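Local coordinates for uncharacterized protein (Thermus thermophilus HB8, PDB 4WVA) that hydrolyses the thermophile solute mannosylglycerate to mannose and glycerate, and probably splits glucosylglycerate as well, as a glycoside hydrolase of family GH63, at residues 108-111 against 112-116; 172-175 against 176-179; 188-192 against 193-197; 206-209 against 210-213; 356-359 against 360-364. One frame throughout, in Å; residues are numbered along the deposited sequence.

Contact 1: 108-111 against 112-116; sequences ATVV and RYLYE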
loop_
_atom_site.group_PDB
_atom_site.type_symbol
_atom_site.label_atom_id
_atom_site.label_comp_id
_atom_site.label_asym_id
_atom_site.label_seq_id
_atom_site.Cartn_x
_atom_site.Cartn_y
_atom_site.Cartn_z
ATOM N N ALA A 108 -6.701 -1.149 21.332
ATOM C CA ALA A 108 -6.585 -2.470 20.658
ATOM C C ALA A 108 -5.141 -2.880 20.430
ATOM O O ALA A 108 -4.794 -4.059 20.463
ATOM C CB ALA A 108 -7.345 -2.487 19.345
ATOM N N THR A 109 -4.305 -1.891 20.162
ATOM C CA THR A 109 -2.870 -2.116 19.980
ATOM C C THR A 109 -2.250 -2.676 21.260
ATOM O O THR A 109 -1.452 -3.624 21.222
ATOM C CB THR A 109 -2.225 -0.801 19.547
ATOM O OG1 THR A 109 -2.718 -0.473 18.254
ATOM C CG2 THR A 109 -0.686 -0.899 19.493
ATOM N N VAL A 110 -2.648 -2.109 22.392
ATOM C CA VAL A 110 -2.153 -2.577 23.677
ATOM C C VAL A 110 -2.711 -3.967 23.979
ATOM O O VAL A 110 -1.985 -4.840 24.437
ATOM C CB VAL A 110 -2.414 -1.556 24.805
ATOM C CG1 VAL A 110 -2.034 -2.149 26.152
ATOM C CG2 VAL A 110 -1.659 -0.263 24.547
ATOM N N VAL A 111 -3.992 -4.183 23.700
ATOM C CA VAL A 111 -4.590 -5.497 23.930
ATOM C C VAL A 111 -3.886 -6.590 23.092
ATOM O O VAL A 111 -3.632 -7.698 23.591
ATOM C CB VAL A 111 -6.114 -5.482 23.714
ATOM C CG1 VAL A 111 -6.658 -6.893 23.735
ATOM C CG2 VAL A 111 -6.809 -4.636 24.790
ATOM N N ARG A 112 -3.557 -6.293 21.840
ATOM C CA ARG A 112 -2.848 -7.272 21.006
ATOM C C ARG A 112 -1.505 -7.637 21.660
ATOM O O ARG A 112 -1.114 -8.804 21.724
ATOM C CB ARG A 112 -2.619 -6.751 19.591
ATOM C CG ARG A 112 -1.826 -7.748 18.756
ATOM C CD ARG A 112 -1.533 -7.237 17.357
ATOM N NE ARG A 112 -0.757 -8.228 16.606
ATOM C CZ ARG A 112 -0.347 -8.071 15.345
ATOM N NH1 ARG A 112 -0.619 -6.972 14.671
ATOM N NH2 ARG A 112 0.360 -9.034 14.756
ATOM N N TYR A 113 -0.790 -6.637 22.135
ATOM C CA TYR A 113 0.486 -6.874 22.794
ATOM C C TYR A 113 0.322 -7.726 24.057
ATOM O O TYR A 113 1.047 -8.719 24.251
ATOM C CB TYR A 113 1.192 -5.567 23.168
ATOM C CG TYR A 113 2.530 -5.843 23.771
ATOM C CD1 TYR A 113 3.626 -6.086 22.956
ATOM C CD2 TYR A 113 2.687 -5.946 25.151
ATOM C CE1 TYR A 113 4.847 -6.381 23.501
ATOM C CE2 TYR A 113 3.908 -6.261 25.697
ATOM C CZ TYR A 113 4.979 -6.462 24.866
ATOM O OH TYR A 113 6.204 -6.762 25.414
ATOM N N LEU A 114 -0.620 -7.357 24.918
ATOM C CA LEU A 114 -0.888 -8.179 26.117
ATOM C C LEU A 114 -1.247 -9.610 25.729
ATOM O O LEU A 114 -0.772 -10.574 26.351
ATOM C CB LEU A 114 -1.984 -7.582 26.986
ATOM C CG LEU A 114 -1.734 -6.171 27.527
ATOM C CD1 LEU A 114 -2.920 -5.751 28.369
ATOM C CD2 LEU A 114 -0.422 -6.056 28.305
ATOM N N TYR A 115 -2.076 -9.746 24.698
ATOM C CA TYR A 115 -2.516 -11.065 24.263
ATOM C C TYR A 115 -1.355 -11.932 23.780
ATOM O O TYR A 115 -1.234 -13.102 24.154
ATOM C CB TYR A 115 -3.612 -10.981 23.185
ATOM C CG TYR A 115 -3.963 -12.350 22.671
ATOM C CD1 TYR A 115 -4.567 -13.284 23.511
ATOM C CD2 TYR A 115 -3.639 -12.748 21.383
ATOM C CE1 TYR A 115 -4.884 -14.544 23.064
ATOM C CE2 TYR A 115 -3.940 -14.021 20.927
ATOM C CZ TYR A 115 -4.568 -14.923 21.777
ATOM O OH TYR A 115 -4.887 -16.204 21.365
ATOM N N GLU A 116 -0.479 -11.351 22.968
ATOM C CA GLU A 116 0.587 -12.135 22.335
ATOM C C GLU A 116 1.721 -12.447 23.306
ATOM O O GLU A 116 2.397 -13.480 23.159
ATOM C CB GLU A 116 1.142 -11.404 21.108
ATOM C CG GLU A 116 0.159 -11.349 19.941
ATOM C CD GLU A 116 0.729 -10.678 18.709
ATOM O OE1 GLU A 116 1.838 -10.123 18.805
ATOM O OE2 GLU A 116 0.076 -10.680 17.660
#
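Arg-112, held through its backbone N by Ala-108 O one turn earlier, ends in a flat guanidinium whose edge meets Glu-116 OE2. Arg-112 NE gives Glu-116 OE2 a nearly straight bond of 2.8 Å (170° at the hydrogen), and OE2 lies in the guanidinium plane while NE stands above the plane of the carboxylate. The chain of Arg-112 leaves with CG anti to the backbone N (chi1 177°) and stays extended to NE, which carries the charge past the backbone to the acid one turn on. The ring of Tyr-113 meets Phe-417 edge-to-face, and that of Tyr-115 takes part in a cation-pi contact with Arg-121.

The backbone carries the i to i+4 bonds of an alpha-helix, such as Leu-114 N to Val-110 O at 2.9 Å. Leu-114 CG rests 3.4 Å from Val-110 O, and Val-110 CG1 meets Leu-114 CG at 4.3 Å. Branched and aliphatic side chains suit these positions, since Val-110 packs on helix 33-43 and Leu-114 on helix 48-62.

Asp-247 accepts from Thr-109 OG1 and pairs with Arg-112 NH1, whereas Tyr-115 OH bonds to Gly-292 O of the second subunit and Arg-112 NH2 to Ala-275 O of that subunit. Arginine thus reaches an acid on its own helix, one on helix 235-254 and a carbonyl of the neighbouring chain. The arrangement is that of a helix of the (alpha/alpha)6 barrel, packed among other helices, with Arg-112 and Tyr-115 reaching into a subunit interface.

Contact 2: 172-175 against 176-179; sequences KPLS and RVPV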
loop_
_atom_site.group_PDB
_atom_site.type_symbol
_atom_site.label_atom_id
_atom_site.label_comp_id
_atom_site.label_asym_id
_atom_site.label_seq_id
_atom_site.Cartn_x
_atom_site.Cartn_y
_atom_site.Cartn_z
ATOM N N LYS A 172 -7.833 27.914 15.193
ATOM C CA LYS A 172 -8.870 28.401 14.258
ATOM C C LYS A 172 -10.212 27.673 14.364
ATOM O O LYS A 172 -11.257 28.317 14.446
ATOM C CB LYS A 172 -8.345 28.431 12.823
ATOM C CG LYS A 172 -7.172 29.367 12.642
ATOM C CD LYS A 172 -6.924 29.713 11.176
ATOM C CE LYS A 172 -5.646 30.522 11.028
ATOM N NZ LYS A 172 -5.371 30.903 9.610
ATOM N N PRO A 173 -10.215 26.322 14.403
ATOM C CA PRO A 173 -11.500 25.669 14.623
ATOM C C PRO A 173 -12.202 26.132 15.919
ATOM O O PRO A 173 -13.413 26.320 15.935
ATOM C CB PRO A 173 -11.135 24.186 14.698
ATOM C CG PRO A 173 -9.878 24.067 13.885
ATOM C CD PRO A 173 -9.149 25.372 14.013
ATOM N N LEU A 174 -11.438 26.314 16.986
ATOM C CA LEU A 174 -12.031 26.697 18.267
ATOM C C LEU A 174 -12.548 28.124 18.268
ATOM O O LEU A 174 -13.450 28.439 19.044
ATOM C CB LEU A 174 -11.040 26.540 19.403
ATOM C CG LEU A 174 -10.990 25.136 19.948
ATOM C CD1 LEU A 174 -9.741 25.022 20.807
ATOM C CD2 LEU A 174 -12.251 24.769 20.735
ATOM N N SER A 175 -11.990 28.967 17.413
ATOM C CA SER A 175 -12.427 30.371 17.315
ATOM C C SER A 175 -13.896 30.513 16.900
ATOM O O SER A 175 -14.501 31.576 17.112
ATOM C CB SER A 175 -11.523 31.151 16.359
ATOM O OG SER A 175 -11.780 30.787 15.017
ATOM N N ARG A 176 -14.483 29.463 16.320
ATOM C CA ARG A 176 -15.889 29.479 15.925
ATOM C C ARG A 176 -16.862 29.031 17.006
ATOM O O ARG A 176 -18.077 29.090 16.802
ATOM C CB ARG A 176 -16.097 28.626 14.670
ATOM C CG ARG A 176 -15.152 29.043 13.574
ATOM C CD ARG A 176 -15.536 28.546 12.201
ATOM N NE ARG A 176 -14.411 28.833 11.332
ATOM C CZ ARG A 176 -13.417 27.987 11.061
ATOM N NH1 ARG A 176 -13.424 26.741 11.534
ATOM N NH2 ARG A 176 -12.424 28.396 10.284
ATOM N N VAL A 177 -16.355 28.596 18.161
ATOM C CA VAL A 177 -17.214 28.096 19.214
ATOM C C VAL A 177 -17.730 29.301 19.996
ATOM O O VAL A 177 -16.921 30.094 20.471
ATOM C CB VAL A 177 -16.439 27.153 20.147
ATOM C CG1 VAL A 177 -17.283 26.751 21.354
ATOM C CG2 VAL A 177 -15.980 25.935 19.354
ATOM N N PRO A 178 -19.065 29.453 20.102
ATOM C CA PRO A 178 -19.585 30.644 20.805
ATOM C C PRO A 178 -19.292 30.594 22.300
ATOM O O PRO A 178 -19.307 29.514 22.884
ATOM C CB PRO A 178 -21.094 30.583 20.550
ATOM C CG PRO A 178 -21.397 29.189 20.116
ATOM C CD PRO A 178 -20.139 28.624 19.518
ATOM N N VAL A 179 -19.033 31.756 22.902
ATOM C CA VAL A 179 -18.846 31.852 24.347
ATOM C C VAL A 179 -19.804 32.849 25.021
ATOM O O VAL A 179 -19.778 32.979 26.241
ATOM C CB VAL A 179 -17.384 32.196 24.716
ATOM C CG1 VAL A 179 -16.439 31.082 24.255
ATOM C CG2 VAL A 179 -16.949 33.535 24.133
HETATM O O HOH W 1 -14.838 25.375 13.780
HETATM O O HOH W 2 -15.228 31.940 19.701
#
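Arg-176 folds back over the last turn of helix 171-175, and its contacts there are mostly polar. Backbone bonds come first: Val-177 N reaches Leu-174 O at 3.0 Å, coming from above the carbonyl plane, while Arg-176 N makes a weak bond of 3.3 Å to Pro-173 O. Both span three residues, as in a tight turn.

Side-chain polar contacts gather on Lys-172 O. Turned back between its own backbone N and carbonyl carbon (chi1 73°), Ser-175 OG donates to Lys-172 O, in the carbonyl plane on a lone pair, at 2.6 Å. A small hydroxyl suits the place, being short enough to return to its own helix. The same Lys-172 O lies over one face of the Arg-176 guanidinium, toward the rim.

Two waters add bridges. One, at the guanidinium edge, accepts from Arg-176 NH1 at 3.0 Å and lies within bonding distance of Pro-173 O, one of more acceptors than it has protons for; another joins Ser-175 O and Val-177 O.

Apolar contact is slight: Leu-174 CD2 and Val-177 CG2 lie side by side, 4.1 Å apart. Leu-174 also packs on Phe-230, and Val-177 on Ser-209 of helix 201-216.

The chemistry implies a helix end where Lys-172 O is bonded by a hydroxyl and Pro-173 O lies beside a water held by the guanidinium, itself paired through NH1 with Asp-288.

Contact 3: 188-192 against 193-197; sequences RDVKH and VNPEE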
loop_
_atom_site.group_PDB
_atom_site.type_symbol
_atom_site.label_atom_id
_atom_site.label_comp_id
_atom_site.label_asym_id
_atom_site.label_seq_id
_atom_site.Cartn_x
_atom_site.Cartn_y
_atom_site.Cartn_z
ATOM N N ARG A 188 -10.087 23.806 38.379
ATOM C CA ARG A 188 -9.447 23.050 39.456
ATOM C C ARG A 188 -8.034 22.562 39.090
ATOM O O ARG A 188 -7.285 22.181 39.977
ATOM C CB ARG A 188 -10.287 21.839 39.880
ATOM C CG ARG A 188 -11.745 22.119 40.248
ATOM C CD ARG A 188 -11.912 22.846 41.574
ATOM N NE ARG A 188 -11.735 22.035 42.796
ATOM C CZ ARG A 188 -12.692 21.354 43.445
ATOM N NH1 ARG A 188 -13.940 21.297 42.990
ATOM N NH2 ARG A 188 -12.393 20.698 44.574
ATOM N N ASP A 189 -7.687 22.565 37.799
ATOM C CA ASP A 189 -6.354 22.117 37.347
ATOM C C ASP A 189 -5.236 22.992 37.880
ATOM O O ASP A 189 -4.118 22.531 38.120
ATOM C CB ASP A 189 -6.276 22.003 35.809
ATOM C CG ASP A 189 -6.676 23.280 35.078
ATOM O OD1 ASP A 189 -7.782 23.820 35.362
ATOM O OD2 ASP A 189 -5.931 23.737 34.176
ATOM N N VAL A 190 -5.575 24.264 38.104
ATOM C CA VAL A 190 -4.638 25.256 38.598
ATOM C C VAL A 190 -4.252 25.063 40.075
ATOM O O VAL A 190 -3.360 25.749 40.558
ATOM C CB VAL A 190 -5.199 26.678 38.372
ATOM C CG1 VAL A 190 -5.304 26.965 36.883
ATOM C CG2 VAL A 190 -6.547 26.850 39.045
ATOM N N LYS A 191 -4.900 24.140 40.780
ATOM C CA LYS A 191 -4.442 23.722 42.131
ATOM C C LYS A 191 -3.126 22.950 42.026
ATOM O O LYS A 191 -2.295 22.983 42.928
ATOM C CB LYS A 191 -5.491 22.834 42.818
ATOM C CG LYS A 191 -5.069 22.223 44.156
ATOM C CD LYS A 191 -6.279 21.775 44.989
ATOM C CE LYS A 191 -5.926 20.759 46.074
ATOM N NZ LYS A 191 -4.708 21.061 46.859
ATOM N N HIS A 192 -2.950 22.259 40.902
ATOM C CA HIS A 192 -1.843 21.318 40.721
ATOM C C HIS A 192 -0.743 21.743 39.766
ATOM O O HIS A 192 0.372 21.242 39.860
ATOM C CB HIS A 192 -2.412 19.999 40.220
ATOM C CG HIS A 192 -3.662 19.598 40.911
ATOM N ND1 HIS A 192 -3.674 19.041 42.171
ATOM C CD2 HIS A 192 -4.955 19.700 40.531
ATOM C CE1 HIS A 192 -4.921 18.808 42.529
ATOM N NE2 HIS A 192 -5.713 19.201 41.555
ATOM N N VAL A 193 -1.065 22.631 38.832
ATOM C CA VAL A 193 -0.152 23.015 37.769
ATOM C C VAL A 193 -0.242 24.505 37.554
ATOM O O VAL A 193 -1.342 25.058 37.531
ATOM C CB VAL A 193 -0.534 22.316 36.455
ATOM C CG1 VAL A 193 0.409 22.736 35.334
ATOM C CG2 VAL A 193 -0.518 20.805 36.664
ATOM N N ASN A 194 0.911 25.142 37.375
ATOM C CA ASN A 194 0.932 26.569 37.097
ATOM C C ASN A 194 0.135 26.900 35.844
ATOM O O ASN A 194 0.307 26.233 34.824
ATOM C CB ASN A 194 2.347 27.085 36.925
ATOM C CG ASN A 194 2.401 28.600 36.977
ATOM O OD1 ASN A 194 2.140 29.283 35.980
ATOM N ND2 ASN A 194 2.710 29.140 38.158
ATOM N N PRO A 195 -0.713 27.956 35.897
ATOM C CA PRO A 195 -1.495 28.321 34.714
ATOM C C PRO A 195 -0.688 28.515 33.431
ATOM O O PRO A 195 -1.235 28.283 32.358
ATOM C CB PRO A 195 -2.156 29.656 35.130
ATOM C CG PRO A 195 -2.281 29.550 36.606
ATOM C CD PRO A 195 -1.043 28.822 37.051
ATOM N N GLU A 196 0.579 28.927 33.535
ATOM C CA GLU A 196 1.434 29.149 32.367
ATOM C C GLU A 196 1.706 27.840 31.603
ATOM O O GLU A 196 2.117 27.873 30.444
ATOM C CB GLU A 196 2.763 29.800 32.759
ATOM C CG GLU A 196 2.639 31.247 33.230
ATOM C CD GLU A 196 3.986 31.891 33.539
ATOM O OE1 GLU A 196 4.967 31.635 32.805
ATOM O OE2 GLU A 196 4.069 32.670 34.519
ATOM N N GLU A 197 1.463 26.700 32.262
ATOM C CA GLU A 197 1.713 25.385 31.663
ATOM C C GLU A 197 0.424 24.714 31.207
ATOM O O GLU A 197 0.446 23.577 30.724
ATOM C CB GLU A 197 2.440 24.497 32.682
ATOM C CG GLU A 197 3.839 24.996 32.999
ATOM C CD GLU A 197 4.476 24.313 34.197
ATOM O OE1 GLU A 197 4.010 23.256 34.634
ATOM O OE2 GLU A 197 5.495 24.848 34.690
#
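Val-190 has CG1 anti to its carbonyl carbon (chi1 -65°), which sends that methyl across to Pro-195, where Val-190 CG1 meets Pro-195 CG at 4.0 Å; the two side chains run about at right angles. Val-193 is turned the other way about, with CG1 opposite the backbone N (chi1 179°). It is buried against Leu-27 and Arg-198, a place that suits a compact, branched hydrocarbon, and its side chain is about 5 Å from that of Glu-393, the probable proton acceptor.

Asp-189 O ties the turn together. It accepts from His-192 N and also from Val-193 N, the latter at 3.1 Å, in the carbonyl plane but bent at the hydrogen (137°). A CA-H...O contact adds to this, Val-190 CA lying 3.5 Å from Val-193 O. The next turn is an Asx turn: Asn-194 OD1 accepts from Glu-196 N at 2.9 Å, and Pro-195, whose ring restricts phi, opens the short 3-10 segment 195-197. Both turns belong to the long loop between helices 171-175 and 201-216.

The carboxylate of Asp-189 forms salt bridges with Arg-187 through OD1 and with Arg-198, a probable substrate-binding residue, through OD2, so the acid is likely to help place that arginine. The ring of His-192 has Lys-191 CB centred over one face, 3.8 Å above its plane. Glu-197 OE1 accepts from Gly-404 N, and its backbone O from Tyr-394 OH.

Contact 4: 206-209 against 210-213; sequences RYLS and LLYL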
loop_
_atom_site.group_PDB
_atom_site.type_symbol
_atom_site.label_atom_id
_atom_site.label_comp_id
_atom_site.label_asym_id
_atom_site.label_seq_id
_atom_site.Cartn_x
_atom_site.Cartn_y
_atom_site.Cartn_z
ATOM N N ARG A 206 -14.216 27.720 25.646
ATOM C CA ARG A 206 -14.682 27.013 24.457
ATOM C C ARG A 206 -14.797 25.498 24.688
ATOM O O ARG A 206 -15.739 24.885 24.212
ATOM C CB ARG A 206 -13.798 27.401 23.266
ATOM C CG ARG A 206 -13.994 28.872 22.895
ATOM C CD ARG A 206 -12.906 29.477 22.043
ATOM N NE ARG A 206 -13.301 30.834 21.668
ATOM C CZ ARG A 206 -13.199 31.899 22.465
ATOM N NH1 ARG A 206 -12.661 31.794 23.677
ATOM N NH2 ARG A 206 -13.636 33.093 22.041
ATOM N N TYR A 207 -13.890 24.900 25.468
ATOM C CA TYR A 207 -14.068 23.515 25.905
ATOM C C TYR A 207 -15.444 23.312 26.578
ATOM O O TYR A 207 -16.149 22.336 26.314
ATOM C CB TYR A 207 -12.951 23.034 26.876
ATOM C CG TYR A 207 -11.496 23.144 26.421
ATOM C CD1 TYR A 207 -11.144 23.291 25.073
ATOM C CD2 TYR A 207 -10.450 23.060 27.359
ATOM C CE1 TYR A 207 -9.813 23.394 24.683
ATOM C CE2 TYR A 207 -9.120 23.174 26.976
ATOM C CZ TYR A 207 -8.800 23.334 25.636
ATOM O OH TYR A 207 -7.476 23.447 25.268
ATOM N N LEU A 208 -15.801 24.229 27.485
ATOM C CA LEU A 208 -17.045 24.110 28.242
ATOM C C LEU A 208 -18.273 24.416 27.393
ATOM O O LEU A 208 -19.285 23.726 27.491
ATOM C CB LEU A 208 -17.002 24.965 29.527
ATOM C CG LEU A 208 -16.482 24.226 30.767
ATOM C CD1 LEU A 208 -17.481 23.172 31.219
ATOM C CD2 LEU A 208 -15.125 23.586 30.542
ATOM N N SER A 209 -18.168 25.419 26.534
ATOM C CA SER A 209 -19.253 25.711 25.575
ATOM C C SER A 209 -19.643 24.469 24.768
ATOM O O SER A 209 -20.831 24.138 24.608
ATOM C CB SER A 209 -18.858 26.849 24.644
ATOM O OG SER A 209 -19.859 27.052 23.657
ATOM N N LEU A 210 -18.638 23.750 24.271
ATOM C CA LEU A 210 -18.904 22.516 23.538
ATOM C C LEU A 210 -19.572 21.460 24.402
ATOM O O LEU A 210 -20.544 20.827 23.982
ATOM C CB LEU A 210 -17.608 21.964 22.917
ATOM C CG LEU A 210 -17.008 22.733 21.724
ATOM C CD1 LEU A 210 -15.600 22.237 21.394
ATOM C CD2 LEU A 210 -17.894 22.642 20.496
ATOM N N LEU A 211 -19.064 21.273 25.620
ATOM C CA LEU A 211 -19.647 20.343 26.570
ATOM C C LEU A 211 -21.125 20.657 26.779
ATOM O O LEU A 211 -21.969 19.759 26.719
ATOM C CB LEU A 211 -18.893 20.388 27.912
ATOM C CG LEU A 211 -19.193 19.290 28.956
ATOM C CD1 LEU A 211 -18.105 19.257 30.017
ATOM C CD2 LEU A 211 -20.555 19.450 29.630
ATOM N N TYR A 212 -21.427 21.932 27.027
ATOM C CA TYR A 212 -22.809 22.344 27.301
ATOM C C TYR A 212 -23.706 22.091 26.098
ATOM O O TYR A 212 -24.845 21.653 26.257
ATOM C CB TYR A 212 -22.890 23.815 27.733
ATOM C CG TYR A 212 -22.206 24.133 29.053
ATOM C CD1 TYR A 212 -22.268 23.252 30.126
ATOM C CD2 TYR A 212 -21.504 25.323 29.227
ATOM C CE1 TYR A 212 -21.648 23.539 31.328
ATOM C CE2 TYR A 212 -20.880 25.613 30.428
ATOM C CZ TYR A 212 -20.961 24.714 31.470
ATOM O OH TYR A 212 -20.348 24.984 32.671
ATOM N N LEU A 213 -23.197 22.338 24.893
ATOM C CA LEU A 213 -23.951 22.010 23.679
ATOM C C LEU A 213 -24.257 20.508 23.627
ATOM O O LEU A 213 -25.394 20.102 23.408
ATOM C CB LEU A 213 -23.200 22.449 22.414
ATOM C CG LEU A 213 -23.814 22.005 21.082
ATOM C CD1 LEU A 213 -25.191 22.659 20.926
ATOM C CD2 LEU A 213 -22.913 22.326 19.911
#
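Tyr-212 lies back along helix 201-216 over Leu-208, an i to i+4 pair one turn of alpha-helix apart. Its CB passes Leu-208 O, and with CG anti to the carbonyl carbon (chi1 -65°) the ring swings beside that peptide. Tyr-212 CG comes to 3.3 Å from Leu-208 O and Tyr-212 CD2 to 3.2 Å, so this carbonyl oxygen sits over one face of the ring. Further out, Tyr-212 CE2 meets Leu-208 CB at 4.0 Å. Leu-208 CD1 is then reached by Tyr-212 CZ at 3.8 Å and by Tyr-212 OH at 3.7 Å. The two side chains cross obliquely, the methyl covering the phenol end.

Leu-208 CD1 also touches Leu-211 CD1, at 4.1 Å, which gives the leucine neighbours at both the third and fourth positions along. Were Tyr-212 an alanine, Leu-208 CD1 would probably lose its aromatic neighbour and a gap would open against Leu-182, on which the ring also packs.

Backbone bonds run from each residue to the fourth before it, Tyr-212 N to Leu-208 O being 2.8 Å. A small hydroxyl at Ser-209 suits the close approach of the loop at Pro-178. Tyr-207 packs against Trp-160 and Tyr-204, its side chain about 4 Å from that of Asp-165, the probable proton donor.

The chemistry is thus divided: Leu-208 O, already bonded to Tyr-212 N, also lies over the face of that ring, leucine methyls complete the contact, and Ser-209 OG and Arg-206 NH1 bond to Pro-178 O and Glu-202 O.

Contact 5: 356-359 against 360-364; sequences INVN and WMVAE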
loop_
_atom_site.group_PDB
_atom_site.type_symbol
_atom_site.label_atom_id
_atom_site.label_comp_id
_atom_site.label_asym_id
_atom_site.label_seq_id
_atom_site.Cartn_x
_atom_site.Cartn_y
_atom_site.Cartn_z
ATOM N N ILE A 356 6.203 12.036 26.576
ATOM C CA ILE A 356 6.824 10.725 26.506
ATOM C C ILE A 356 6.027 9.744 25.647
ATOM O O ILE A 356 6.621 8.923 24.925
ATOM C CB ILE A 356 7.051 10.149 27.922
ATOM C CG1 ILE A 356 7.886 11.106 28.779
ATOM C CG2 ILE A 356 7.733 8.797 27.872
ATOM C CD1 ILE A 356 9.254 11.472 28.260
ATOM N N ASN A 357 4.700 9.766 25.751
ATOM C CA ASN A 357 3.893 8.851 24.951
ATOM C C ASN A 357 4.053 9.064 23.429
ATOM O O ASN A 357 4.091 8.097 22.648
ATOM C CB ASN A 357 2.415 8.901 25.358
ATOM C CG ASN A 357 1.741 10.205 24.979
ATOM O OD1 ASN A 357 2.314 11.284 25.117
ATOM N ND2 ASN A 357 0.502 10.113 24.508
ATOM N N VAL A 358 4.145 10.328 23.023
ATOM C CA VAL A 358 4.337 10.662 21.611
ATOM C C VAL A 358 5.774 10.327 21.176
ATOM O O VAL A 358 5.979 9.778 20.082
ATOM C CB VAL A 358 3.947 12.125 21.305
ATOM C CG1 VAL A 358 4.239 12.467 19.852
ATOM C CG2 VAL A 358 2.467 12.324 21.619
ATOM N N ASN A 359 6.774 10.611 22.013
ATOM C CA ASN A 359 8.134 10.156 21.690
ATOM C C ASN A 359 8.142 8.653 21.424
ATOM O O ASN A 359 8.797 8.166 20.490
ATOM C CB ASN A 359 9.135 10.429 22.827
ATOM C CG ASN A 359 9.842 11.771 22.713
ATOM O OD1 ASN A 359 11.082 11.890 22.985
ATOM N ND2 ASN A 359 9.124 12.762 22.338
ATOM N N TRP A 360 7.448 7.905 22.289
ATOM C CA TRP A 360 7.380 6.451 22.164
ATOM C C TRP A 360 6.686 6.002 20.860
ATOM O O TRP A 360 7.253 5.188 20.105
ATOM C CB TRP A 360 6.741 5.833 23.408
ATOM C CG TRP A 360 6.616 4.347 23.272
ATOM C CD1 TRP A 360 7.624 3.420 23.371
ATOM C CD2 TRP A 360 5.430 3.625 22.963
ATOM N NE1 TRP A 360 7.120 2.162 23.144
ATOM C CE2 TRP A 360 5.781 2.260 22.887
ATOM C CE3 TRP A 360 4.094 3.996 22.751
ATOM C CZ2 TRP A 360 4.849 1.269 22.601
ATOM C CZ3 TRP A 360 3.165 3.005 22.471
ATOM C CH2 TRP A 360 3.551 1.656 22.396
ATOM N N MET A 361 5.499 6.541 20.566
ATOM C CA MET A 361 4.791 6.112 19.350
ATOM C C MET A 361 5.579 6.480 18.097
ATOM O O MET A 361 5.639 5.708 17.140
ATOM C CB MET A 361 3.397 6.707 19.251
ATOM C CG MET A 361 2.423 6.137 20.255
ATOM S SD MET A 361 0.749 6.802 20.120
ATOM C CE MET A 361 0.949 8.416 20.846
ATOM N N VAL A 362 6.170 7.666 18.091
ATOM C CA VAL A 362 6.928 8.127 16.924
ATOM C C VAL A 362 8.245 7.351 16.761
ATOM O O VAL A 362 8.622 7.033 15.646
ATOM C CB VAL A 362 7.132 9.655 16.962
ATOM C CG1 VAL A 362 7.993 10.127 15.805
ATOM C CG2 VAL A 362 5.784 10.335 16.929
ATOM N N ALA A 363 8.925 7.036 17.865
ATOM C CA ALA A 363 10.105 6.158 17.803
ATOM C C ALA A 363 9.749 4.781 17.255
ATOM O O ALA A 363 10.467 4.245 16.413
ATOM C CB ALA A 363 10.738 6.012 19.177
ATOM N N GLU A 364 8.652 4.209 17.745
ATOM C CA GLU A 364 8.128 2.943 17.225
ATOM C C GLU A 364 7.957 3.035 15.703
ATOM O O GLU A 364 8.386 2.147 14.978
ATOM C CB GLU A 364 6.797 2.588 17.900
ATOM C CG GLU A 364 6.968 1.960 19.270
ATOM C CD GLU A 364 7.275 0.481 19.209
ATOM O OE1 GLU A 364 6.761 -0.191 18.290
ATOM O OE2 GLU A 364 7.972 -0.035 20.109
#
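Val-358 and Val-362, one helical turn apart, carry much of the apolar contact: their side chains point the same way and Val-358 CG1 meets Val-362 CG2 at 3.9 Å. Met-361 fills in beside them. Bent at its last torsion (chi3 -75°), Met-361 brings CE to 4.3 Å from Val-358 CG2 and to 3.6 Å from Asn-357 O; its flexible thioether suits a place among Phe-38 and Leu-304, on which it packs.

The backbone bonds, such as Val-362 N to Val-358 O at 2.9 Å, are those of a regular alpha-helix. This helix, 356-368, belongs to the (alpha/alpha)6 barrel and packs against helices 33-43, 372-389 and 409-418. Here Asn-357 lies against Trp-34 and Val-358 near Trp-350, both probable substrate-binding residues. Ala-363, small enough to let neighbours approach, touches Leu-378 and Trp-418.

Aromatic contacts gather at Trp-360. Glu-364 CG stands 3.7 Å above one face of its ring, toward the rim, and Asn-357 O lies at the edge, 4.1 Å from Trp-360 CE3. Trp-418 meets the indole edge-to-face.

Charge enters at Glu-364, whose OE1 forms a salt bridge with Arg-367.

Contacts 1 and 5 are buried, their centres about 17 Å apart, on helices of the barrel that both pack on helix 33-43. Contacts 2, 3 and 4 are only partly buried and lie in the region from helix 171-175 to helix 201-216. Of the five, contacts 2 and 4 alone touch each other: the loop after the first helix rests on the second, at Arg-206 and Ser-209. Contact 3 stays about 8 Å from contact 4 at the nearest atoms. Chemistry follows place: aliphatic and aromatic packing dominates contact 5, contact 1 adds charges and intersubunit bonds, contact 4 pairs a leucine with an aromatic face, and contacts 2 and 3 rely more on turns, with water helping in contact 2.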